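Local coordinates for putative capsid protein of prophage (Escherichia coli CFT073, PDB 3BQW) that is probably a major capsid protein of a prophage, expected to assemble into the shell that encloses the phage genome, at residues Ile22-Thr32 with Arg126-Glu137. Numbering follows the deposited sequence.
Sequences IAEFKFSPLFT and RRQINAIKARVE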
ATOM      1  N   ILE A  22     -11.860   8.423 -11.500  1.00 43.37           N
ATOM      2  CA  ILE A  22     -10.416   8.382 -11.725  1.00 42.22           C
ATOM      3  C   ILE A  22      -9.861   7.200 -10.919  1.00 41.14           C
ATOM      4  O   ILE A  22      -9.907   7.209  -9.692  1.00 40.49           O
ATOM      5  CB  ILE A  22      -9.748   9.749 -11.384  1.00 42.39           C
ATOM      6  CG1 ILE A  22     -10.345  10.856 -12.279  1.00 42.58           C
ATOM      7  CG2 ILE A  22      -8.227   9.698 -11.567  1.00 41.10           C
ATOM      8  CD1 ILE A  22     -10.470  12.197 -11.607  1.00 42.45           C
ATOM      9  N   ALA A  23      -9.377   6.183 -11.640  1.00 40.15           N
ATOM     10  CA  ALA A  23      -8.897   4.918 -11.079  1.00 39.71           C
ATOM     11  C   ALA A  23      -7.885   5.143  -9.971  1.00 39.66           C
ATOM     12  O   ALA A  23      -7.947   4.494  -8.927  1.00 38.81           O
ATOM     13  CB  ALA A  23      -8.273   4.041 -12.192  1.00 39.57           C
ATOM     14  N   GLU A  24      -6.982   6.096 -10.195  1.00 39.58           N
ATOM     15  CA  GLU A  24      -5.932   6.431  -9.227  1.00 39.84           C
ATOM     16  C   GLU A  24      -6.526   6.846  -7.902  1.00 38.89           C
ATOM     17  O   GLU A  24      -5.869   6.737  -6.880  1.00 38.88           O
ATOM     18  CB  GLU A  24      -5.025   7.579  -9.726  1.00 40.28           C
ATOM     19  CG  GLU A  24      -4.106   7.211 -10.880  1.00 41.18           C
ATOM     20  CD  GLU A  24      -4.758   7.327 -12.241  1.00 43.28           C
ATOM     21  OE1 GLU A  24      -6.003   7.507 -12.339  1.00 43.77           O
ATOM     22  OE2 GLU A  24      -4.008   7.217 -13.230  1.00 46.30           O
ATOM     23  N   PHE A  25      -7.756   7.358  -7.931  1.00 38.32           N
ATOM     24  CA  PHE A  25      -8.410   7.833  -6.724  1.00 37.69           C
ATOM     25  C   PHE A  25      -9.301   6.754  -6.110  1.00 37.23           C
ATOM     26  O   PHE A  25      -9.323   6.610  -4.896  1.00 37.07           O
ATOM     27  CB  PHE A  25      -9.202   9.125  -6.983  1.00 37.58           C
ATOM     28  CG  PHE A  25      -8.375  10.262  -7.582  1.00 37.90           C
ATOM     29  CD1 PHE A  25      -6.986  10.296  -7.472  1.00 37.56           C
ATOM     30  CD2 PHE A  25      -9.003  11.316  -8.225  1.00 37.21           C
ATOM     31  CE1 PHE A  25      -6.257  11.335  -7.995  1.00 37.04           C
ATOM     32  CE2 PHE A  25      -8.266  12.364  -8.754  1.00 37.37           C
ATOM     33  CZ  PHE A  25      -6.898  12.376  -8.633  1.00 37.69           C
ATOM     34  N   LYS A  26     -10.008   5.975  -6.915  1.00 36.49           N
ATOM     35  CA  LYS A  26     -10.960   5.057  -6.323  1.00 37.01           C
ATOM     36  C   LYS A  26     -10.344   3.691  -5.901  1.00 35.46           C
ATOM     37  O   LYS A  26     -10.878   3.025  -5.004  1.00 34.72           O
ATOM     38  CB  LYS A  26     -12.219   4.922  -7.200  1.00 37.13           C
ATOM     39  CG  LYS A  26     -12.290   3.733  -8.110  1.00 39.75           C
ATOM     40  CD  LYS A  26     -13.595   3.733  -8.963  1.00 40.38           C
ATOM     41  CE  LYS A  26     -14.783   2.970  -8.317  1.00 42.99           C
ATOM     42  NZ  LYS A  26     -15.960   2.794  -9.291  1.00 42.87           N
ATOM     43  N   PHE A  27      -9.227   3.296  -6.521  1.00 33.66           N
ATOM     44  CA  PHE A  27      -8.574   2.027  -6.200  1.00 32.34           C
ATOM     45  C   PHE A  27      -7.229   2.235  -5.528  1.00 30.54           C
ATOM     46  O   PHE A  27      -6.594   3.263  -5.699  1.00 30.71           O
ATOM     47  CB  PHE A  27      -8.371   1.181  -7.463  1.00 33.00           C
ATOM     48  CG  PHE A  27      -9.610   1.043  -8.301  1.00 33.42           C
ATOM     49  CD1 PHE A  27     -10.782   0.572  -7.743  1.00 35.33           C
ATOM     50  CD2 PHE A  27      -9.594   1.366  -9.645  1.00 34.20           C
ATOM     51  CE1 PHE A  27     -11.942   0.448  -8.510  1.00 35.21           C
ATOM     52  CE2 PHE A  27     -10.743   1.240 -10.418  1.00 35.48           C
ATOM     53  CZ  PHE A  27     -11.919   0.779  -9.841  1.00 34.86           C
ATOM     54  N   SER A  28      -6.823   1.222  -4.774  1.00 28.26           N
ATOM     55  CA  SER A  28      -5.542   1.163  -4.078  1.00 26.97           C
ATOM     56  C   SER A  28      -4.867  -0.185  -4.343  1.00 25.45           C
ATOM     57  O   SER A  28      -5.514  -1.151  -4.756  1.00 25.17           O
ATOM     58  CB  SER A  28      -5.747   1.303  -2.564  1.00 26.56           C
ATOM     59  OG  SER A  28      -6.237   2.580  -2.250  1.00 27.46           O
ATOM     60  N   PRO A  29      -3.554  -0.256  -4.120  1.00 23.80           N
ATOM     61  CA  PRO A  29      -2.836  -1.501  -4.317  1.00 23.33           C
ATOM     62  C   PRO A  29      -3.369  -2.674  -3.482  1.00 22.94           C
ATOM     63  O   PRO A  29      -4.203  -2.500  -2.573  1.00 22.04           O
ATOM     64  CB  PRO A  29      -1.419  -1.122  -3.911  1.00 23.94           C
ATOM     65  CG  PRO A  29      -1.343   0.284  -4.130  1.00 23.21           C
ATOM     66  CD  PRO A  29      -2.643   0.829  -3.753  1.00 23.54           C
ATOM     67  N   LEU A  30      -2.886  -3.862  -3.800  1.00 22.43           N
ATOM     68  CA  LEU A  30      -3.490  -5.103  -3.323  1.00 22.49           C
ATOM     69  C   LEU A  30      -3.532  -5.307  -1.795  1.00 21.76           C
ATOM     70  O   LEU A  30      -4.573  -5.612  -1.259  1.00 20.81           O
ATOM     71  CB  LEU A  30      -2.796  -6.299  -3.975  1.00 23.05           C
ATOM     72  CG  LEU A  30      -3.404  -7.684  -3.667  1.00 23.08           C
ATOM     73  CD1 LEU A  30      -4.744  -7.818  -4.290  1.00 21.27           C
ATOM     74  CD2 LEU A  30      -2.444  -8.814  -4.075  1.00 24.60           C
ATOM     75  N   PHE A  31      -2.392  -5.201  -1.115  1.00 22.48           N
ATOM     76  CA  PHE A  31      -2.345  -5.432   0.339  1.00 21.82           C
ATOM     77  C   PHE A  31      -3.208  -4.419   1.080  1.00 22.29           C
ATOM     78  O   PHE A  31      -3.957  -4.788   1.994  1.00 22.93           O
ATOM     79  CB  PHE A  31      -0.918  -5.431   0.852  1.00 21.52           C
ATOM     80  CG  PHE A  31      -0.195  -6.726   0.616  1.00 22.18           C
ATOM     81  CD1 PHE A  31       0.179  -7.119  -0.676  1.00 20.73           C
ATOM     82  CD2 PHE A  31       0.090  -7.584   1.678  1.00 22.47           C
ATOM     83  CE1 PHE A  31       0.865  -8.333  -0.894  1.00 20.10           C
ATOM     84  CE2 PHE A  31       0.766  -8.806   1.460  1.00 20.63           C
ATOM     85  CZ  PHE A  31       1.154  -9.170   0.173  1.00 20.08           C
ATOM     86  N   THR A  32      -3.161  -3.161   0.628  1.00 21.72           N
ATOM     87  CA  THR A  32      -4.027  -2.142   1.159  1.00 21.66           C
ATOM     88  C   THR A  32      -5.506  -2.531   1.003  1.00 21.95           C
ATOM     89  O   THR A  32      -6.297  -2.480   1.973  1.00 21.01           O
ATOM     90  CB  THR A  32      -3.767  -0.813   0.503  1.00 21.95           C
ATOM     91  OG1 THR A  32      -2.379  -0.464   0.680  1.00 20.13           O
ATOM     92  CG2 THR A  32      -4.688   0.264   1.110  1.00 20.07           C
ATOM     93  N   ARG A 126      -2.615  13.250  -9.810  1.00 23.35           N
ATOM     94  CA  ARG A 126      -2.733  11.797  -9.924  1.00 24.87           C
ATOM     95  C   ARG A 126      -1.433  11.085  -9.554  1.00 24.63           C
ATOM     96  O   ARG A 126      -1.449  10.041  -8.935  1.00 24.23           O
ATOM     97  CB  ARG A 126      -3.178  11.354 -11.334  1.00 24.53           C
ATOM     98  CG  ARG A 126      -4.658  11.637 -11.636  1.00 25.98           C
ATOM     99  CD  ARG A 126      -5.171  10.927 -12.898  1.00 27.69           C
ATOM    100  NE  ARG A 126      -4.272  10.994 -14.059  1.00 28.31           N
ATOM    101  CZ  ARG A 126      -4.229  11.986 -14.943  1.00 30.58           C
ATOM    102  NH1 ARG A 126      -5.029  13.041 -14.842  1.00 33.92           N
ATOM    103  NH2 ARG A 126      -3.367  11.928 -15.950  1.00 31.06           N
ATOM    104  N   ARG A 127      -0.317  11.661  -9.960  1.00 25.21           N
ATOM    105  CA  ARG A 127       1.010  11.105  -9.695  1.00 26.71           C
ATOM    106  C   ARG A 127       1.351  11.216  -8.197  1.00 25.40           C
ATOM    107  O   ARG A 127       1.958  10.316  -7.622  1.00 24.91           O
ATOM    108  CB  ARG A 127       1.985  11.877 -10.585  1.00 27.12           C
ATOM    109  CG  ARG A 127       3.459  11.669 -10.423  1.00 30.51           C
ATOM    110  CD  ARG A 127       4.194  12.535 -11.499  1.00 32.39           C
ATOM    111  NE  ARG A 127       3.883  12.048 -12.854  1.00 36.67           N
ATOM    112  CZ  ARG A 127       3.230  12.708 -13.819  1.00 40.02           C
ATOM    113  NH1 ARG A 127       2.795  13.967 -13.677  1.00 41.50           N
ATOM    114  NH2 ARG A 127       3.025  12.093 -14.978  1.00 40.21           N
ATOM    115  N   GLN A 128       0.933  12.313  -7.566  1.00 23.75           N
ATOM    116  CA  GLN A 128       1.133  12.487  -6.122  1.00 23.34           C
ATOM    117  C   GLN A 128       0.316  11.498  -5.277  1.00 23.10           C
ATOM    118  O   GLN A 128       0.812  10.931  -4.324  1.00 21.95           O
ATOM    119  CB  GLN A 128       0.862  13.933  -5.712  1.00 22.73           C
ATOM    120  CG  GLN A 128       1.972  14.848  -6.154  1.00 21.84           C
ATOM    121  CD  GLN A 128       1.570  16.299  -6.146  1.00 23.04           C
ATOM    122  OE1 GLN A 128       0.520  16.673  -5.616  1.00 22.97           O
ATOM    123  NE2 GLN A 128       2.398  17.133  -6.752  1.00 23.13           N
ATOM    124  N   ILE A 129      -0.937  11.268  -5.648  1.00 24.24           N
ATOM    125  CA  ILE A 129      -1.739  10.236  -4.979  1.00 23.58           C
ATOM    126  C   ILE A 129      -1.142   8.838  -5.190  1.00 23.94           C
ATOM    127  O   ILE A 129      -1.115   8.035  -4.275  1.00 24.31           O
ATOM    128  CB  ILE A 129      -3.204  10.274  -5.445  1.00 23.93           C
ATOM    129  CG1 ILE A 129      -3.848  11.612  -5.062  1.00 23.09           C
ATOM    130  CG2 ILE A 129      -3.996   9.119  -4.842  1.00 21.53           C
ATOM    131  CD1 ILE A 129      -3.841  11.922  -3.607  1.00 23.97           C
ATOM    132  N   ASN A 130      -0.649   8.556  -6.388  1.00 24.13           N
ATOM    133  CA  ASN A 130      -0.026   7.289  -6.661  1.00 24.31           C
ATOM    134  C   ASN A 130       1.150   7.085  -5.724  1.00 23.94           C
ATOM    135  O   ASN A 130       1.391   5.976  -5.299  1.00 24.18           O
ATOM    136  CB  ASN A 130       0.514   7.191  -8.108  1.00 24.16           C
ATOM    137  CG  ASN A 130      -0.572   7.000  -9.170  1.00 27.28           C
ATOM    138  OD1 ASN A 130      -0.280   7.148 -10.358  1.00 31.66           O
ATOM    139  ND2 ASN A 130      -1.800   6.679  -8.771  1.00 27.12           N
ATOM    140  N   ALA A 131       1.924   8.138  -5.478  1.00 23.44           N
ATOM    141  CA  ALA A 131       3.104   8.041  -4.641  1.00 23.37           C
ATOM    142  C   ALA A 131       2.741   7.839  -3.165  1.00 23.71           C
ATOM    143  O   ALA A 131       3.450   7.135  -2.438  1.00 23.60           O
ATOM    144  CB  ALA A 131       3.962   9.269  -4.801  1.00 23.07           C
ATOM    145  N   ILE A 132       1.676   8.506  -2.716  1.00 23.17           N
ATOM    146  CA  ILE A 132       1.188   8.354  -1.361  1.00 22.83           C
ATOM    147  C   ILE A 132       0.653   6.936  -1.180  1.00 22.89           C
ATOM    148  O   ILE A 132       0.908   6.325  -0.152  1.00 23.08           O
ATOM    149  CB  ILE A 132       0.110   9.426  -0.998  1.00 22.55           C
ATOM    150  CG1 ILE A 132       0.741  10.838  -0.954  1.00 22.84           C
ATOM    151  CG2 ILE A 132      -0.547   9.141   0.366  1.00 21.74           C
ATOM    152  CD1 ILE A 132      -0.266  12.004  -1.318  1.00 22.97           C
ATOM    153  N   LYS A 133      -0.090   6.420  -2.170  1.00 22.66           N
ATOM    154  CA  LYS A 133      -0.660   5.075  -2.077  1.00 22.71           C
ATOM    155  C   LYS A 133       0.422   3.976  -2.135  1.00 23.06           C
ATOM    156  O   LYS A 133       0.256   2.920  -1.537  1.00 23.08           O
ATOM    157  CB  LYS A 133      -1.718   4.836  -3.151  1.00 22.99           C
ATOM    158  CG  LYS A 133      -3.006   5.565  -2.874  1.00 22.33           C
ATOM    159  CD  LYS A 133      -4.134   5.122  -3.700  1.00 23.59           C
ATOM    160  CE  LYS A 133      -5.432   5.902  -3.337  1.00 23.18           C
ATOM    161  NZ  LYS A 133      -6.475   5.707  -4.398  1.00 23.95           N
ATOM    162  N   ALA A 134       1.496   4.257  -2.863  1.00 22.90           N
ATOM    163  CA  ALA A 134       2.669   3.416  -2.960  1.00 23.66           C
ATOM    164  C   ALA A 134       3.411   3.319  -1.633  1.00 24.16           C
ATOM    165  O   ALA A 134       3.791   2.233  -1.221  1.00 24.01           O
ATOM    166  CB  ALA A 134       3.599   3.947  -4.049  1.00 23.56           C
ATOM    167  N   ARG A 135       3.606   4.447  -0.952  1.00 25.29           N
ATOM    168  CA  ARG A 135       4.167   4.426   0.403  1.00 25.11           C
ATOM    169  C   ARG A 135       3.287   3.630   1.349  1.00 24.30           C
ATOM    170  O   ARG A 135       3.781   2.851   2.143  1.00 25.62           O
ATOM    171  CB  ARG A 135       4.389   5.846   0.939  1.00 26.08           C
ATOM    172  CG  ARG A 135       4.719   5.926   2.469  1.00 27.67           C
ATOM    173  CD  ARG A 135       6.167   5.783   2.711  1.00 36.14           C
ATOM    174  NE  ARG A 135       6.839   6.817   1.949  1.00 40.97           N
ATOM    175  CZ  ARG A 135       8.118   6.819   1.594  1.00 45.59           C
ATOM    176  NH1 ARG A 135       8.946   5.819   1.957  1.00 47.96           N
ATOM    177  NH2 ARG A 135       8.568   7.855   0.868  1.00 45.67           N
ATOM    178  N   VAL A 136       1.986   3.830   1.277  1.00 23.62           N
ATOM    179  CA  VAL A 136       1.075   3.081   2.102  1.00 23.46           C
ATOM    180  C   VAL A 136       1.168   1.567   1.847  1.00 23.65           C
ATOM    181  O   VAL A 136       1.123   0.786   2.802  1.00 24.31           O
ATOM    182  CB  VAL A 136      -0.383   3.584   1.941  1.00 23.37           C
ATOM    183  CG1 VAL A 136      -1.365   2.673   2.643  1.00 22.18           C
ATOM    184  CG2 VAL A 136      -0.520   4.985   2.484  1.00 23.56           C
ATOM    185  N   GLU A 137       1.300   1.161   0.584  1.00 22.60           N
ATOM    186  CA  GLU A 137       1.369  -0.266   0.228  1.00 22.87           C
ATOM    187  C   GLU A 137       2.656  -0.871   0.716  1.00 23.10           C
ATOM    188  O   GLU A 137       2.659  -2.023   1.162  1.00 23.64           O
ATOM    189  CB  GLU A 137       1.235  -0.478  -1.290  1.00 22.74           C
ATOM    190  CG  GLU A 137       1.341  -1.919  -1.806  1.00 21.52           C
ATOM    191  CD  GLU A 137       0.122  -2.779  -1.513  1.00 20.95           C
ATOM    192  OE1 GLU A 137      -0.772  -2.333  -0.768  1.00 20.73           O
ATOM    193  OE2 GLU A 137       0.071  -3.952  -1.987  1.00 19.85           O
TER
HETATM  194  O   HOH W   1      -3.338   5.535  -7.128  1.00 33.94           O
HETATM  195  O   HOH W   2      -2.064   9.154 -13.718  1.00 55.20           O
HETATM  196  O   HOH W   3      -2.166   2.085  -0.662  1.00 17.23           O
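Lys-133 and Glu-137, one turn apart on helix 113-146, bond the carbonyls of Glu-24 and Phe-27 and the N-H groups of Phe-31 and Thr-32, a worked example of side chains meeting main-chain acceptors and donors at helix ends. The extended Lys-133 chain brings NZ to 2.8 Å from Glu-24 O and 2.8 Å from Phe-27 O, with a weak third bond to Phe-25 O. NZ lies 46° out of the Phe-27 carbonyl plane, not on a lone pair, probably because one ammonium serves several acceptors. Glu-24 O also accepts from a water that Asn-130 ND2 contacts weakly. Glu-137, with CG anti to the backbone N (chi1 178°), runs alongside Pro-29 in the opposite direction, CD 3.3 Å from Pro-29 CB. Syn lone pairs serve Phe-31 N (2.9 Å to OE2) and Thr-32 N (to OE1); Thr-32 OG1 donates to OE1 nearly along its C-O axis, and a water joins that hydroxyl to Lys-133 O. OE2 has a weak bond with Tyr-262 OH. Glu-24 and Arg-126 form only a long salt bridge (OE2 to NE 3.9 Å), bridged by another water, while Arg-126 NH1 bonds Tyr-16 OH. Helix 10-17 packs against Phe-25 and Ile-129, whereas strand 327-338 touches Ile-129 and Val-136.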